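Local coordinates for uncharacterized protein 4E10_S0_1Z6NA_001 (T18) (Artificial gene, PDB 3LEF) that serves as a designed epitope-scaffold with a thioredoxin-like fold, made to present the HIV 4E10 epitope and elicit antibodies specific for it, at residues A30-K35 / G149-A154. Residues are numbered along the deposited sequence; the frame is centred on the assembly and turned at random.
Sequences ARFRQK and GHLEHA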
# COMPACT_ATOMS: atom_id res chain seq x y z
N ALA A 30 -14.33 11.78 5.12
CA ALA A 30 -15.63 12.06 5.74
C ALA A 30 -16.18 13.40 5.29
O ALA A 30 -17.37 13.57 5.14
CB ALA A 30 -15.51 12.03 7.26
N ARG A 31 -15.30 14.36 5.05
CA ARG A 31 -15.69 15.71 4.66
C ARG A 31 -16.24 15.74 3.23
O ARG A 31 -17.26 16.38 2.95
CB ARG A 31 -14.47 16.63 4.77
CG ARG A 31 -14.73 17.96 5.42
CD ARG A 31 -13.48 18.51 6.09
NE ARG A 31 -12.29 18.47 5.22
CZ ARG A 31 -11.09 18.03 5.59
NH1 ARG A 31 -10.88 17.59 6.82
NH2 ARG A 31 -10.09 18.05 4.71
N PHE A 32 -15.55 15.05 2.33
CA PHE A 32 -15.98 15.01 0.93
C PHE A 32 -17.26 14.18 0.78
O PHE A 32 -18.12 14.50 -0.04
CB PHE A 32 -14.85 14.50 0.04
CG PHE A 32 -13.67 15.40 0.04
CD1 PHE A 32 -12.49 15.04 0.66
CD2 PHE A 32 -13.77 16.67 -0.52
CE1 PHE A 32 -11.42 15.88 0.69
CE2 PHE A 32 -12.70 17.52 -0.48
CZ PHE A 32 -11.52 17.12 0.13
N ARG A 33 -17.38 13.13 1.59
CA ARG A 33 -18.59 12.32 1.63
C ARG A 33 -19.82 13.15 2.05
O ARG A 33 -20.83 13.13 1.37
CB ARG A 33 -18.40 11.13 2.58
CG ARG A 33 -19.25 9.92 2.24
CD ARG A 33 -19.53 9.07 3.47
NE ARG A 33 -18.32 8.42 3.96
CZ ARG A 33 -17.78 8.61 5.17
NH1 ARG A 33 -18.33 9.43 6.06
NH2 ARG A 33 -16.67 7.94 5.49
N GLN A 34 -19.71 13.87 3.17
CA GLN A 34 -20.77 14.77 3.63
C GLN A 34 -21.25 15.79 2.59
O GLN A 34 -22.43 16.13 2.56
CB GLN A 34 -20.32 15.53 4.89
CG GLN A 34 -20.66 14.85 6.22
CD GLN A 34 -22.13 15.01 6.63
OE1 GLN A 34 -22.93 15.63 5.93
NE2 GLN A 34 -22.50 14.42 7.77
N LYS A 35 -20.35 16.29 1.75
CA LYS A 35 -20.71 17.26 0.72
C LYS A 35 -21.63 16.62 -0.32
O LYS A 35 -22.61 17.21 -0.75
CB LYS A 35 -19.44 17.79 0.05
CG LYS A 35 -19.61 19.13 -0.67
CD LYS A 35 -18.29 19.90 -0.76
CE LYS A 35 -18.52 21.40 -0.82
NZ LYS A 35 -17.27 22.22 -0.54
N GLY A 149 -15.28 20.87 -5.09
CA GLY A 149 -16.31 21.43 -5.97
C GLY A 149 -16.41 20.75 -7.32
O GLY A 149 -17.13 21.22 -8.21
N HIS A 150 -15.68 19.65 -7.49
CA HIS A 150 -15.72 18.87 -8.74
C HIS A 150 -15.95 17.40 -8.49
O HIS A 150 -15.68 16.57 -9.36
CB HIS A 150 -14.42 19.05 -9.53
CG HIS A 150 -14.28 20.38 -10.19
ND1 HIS A 150 -14.80 20.65 -11.44
CD2 HIS A 150 -13.66 21.52 -9.79
CE1 HIS A 150 -14.52 21.90 -11.77
NE2 HIS A 150 -13.83 22.45 -10.78
N LEU A 151 -16.47 17.06 -7.32
CA LEU A 151 -16.71 15.67 -6.94
C LEU A 151 -17.57 14.94 -7.95
O LEU A 151 -17.39 13.75 -8.22
CB LEU A 151 -17.40 15.61 -5.57
CG LEU A 151 -16.53 16.02 -4.39
CD1 LEU A 151 -17.35 16.18 -3.12
CD2 LEU A 151 -15.43 15.00 -4.18
N GLU A 152 -18.56 15.65 -8.48
CA GLU A 152 -19.47 15.06 -9.45
C GLU A 152 -18.76 14.79 -10.78
O GLU A 152 -19.19 13.93 -11.54
CB GLU A 152 -20.73 15.93 -9.65
CG GLU A 152 -20.49 17.35 -10.13
CD GLU A 152 -21.76 18.18 -10.20
OE1 GLU A 152 -21.95 18.88 -11.22
OE2 GLU A 152 -22.58 18.14 -9.25
N HIS A 153 -17.65 15.48 -11.06
CA HIS A 153 -16.92 15.25 -12.31
C HIS A 153 -16.17 13.90 -12.36
O HIS A 153 -16.02 13.34 -13.44
CB HIS A 153 -16.01 16.42 -12.64
CG HIS A 153 -16.75 17.67 -13.02
ND1 HIS A 153 -17.07 18.65 -12.10
CD2 HIS A 153 -17.24 18.08 -14.21
CE1 HIS A 153 -17.73 19.61 -12.71
NE2 HIS A 153 -17.85 19.30 -13.99
N ALA A 154 -15.74 13.38 -11.21
CA ALA A 154 -15.07 12.07 -11.16
C ALA A 154 -16.05 10.97 -11.55
O ALA A 154 -15.71 10.05 -12.29
CB ALA A 154 -14.52 11.80 -9.77
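Leu151 reaches end-on into the side of helix 23-39 and meets it between Phe32 and Lys35, one helical turn apart. Its CG lies anti to the carbonyl carbon (chi1 -70°), and with chi2 near 170° the two methyl groups diverge to different atoms. Leu151 CD1 comes to 3.6 Å from the backbone oxygen Phe32 O and 4.1 Å from Lys35 CB. Leu151 CD2 lies 4.3 Å from Phe32 CB and approaches the phenyl ring obliquely. A forked, wholly apolar side chain suits this place, since its two methyls can touch a backbone carbonyl and two neighbouring side chains at once. No hydrogen bond crosses the contact, which buries about 155 Å² in all and is held by van der Waals contact, including that of a methyl against a carbonyl oxygen.

Lys35 serves two purposes. Its CB borders the leucine, while CG, anti to the backbone N (chi1 -159°), begins an extended chain that carries the distant NZ to Trp147 O, just before segment 149-154, to which it donates a hydrogen bond. A long aliphatic stem ending in an amine fits this partly exposed edge. Phe32, buried, takes part mainly through its CB and carbonyl oxygen, and its apolar side chain also suits the neighbouring helix.

Helix 67-82, which follows strand 56-61 of the sheet, supplies Ile71, touching both Phe32 and Leu151; three helices, 23-39, 67-82 and 151-163, thus share one apolar core.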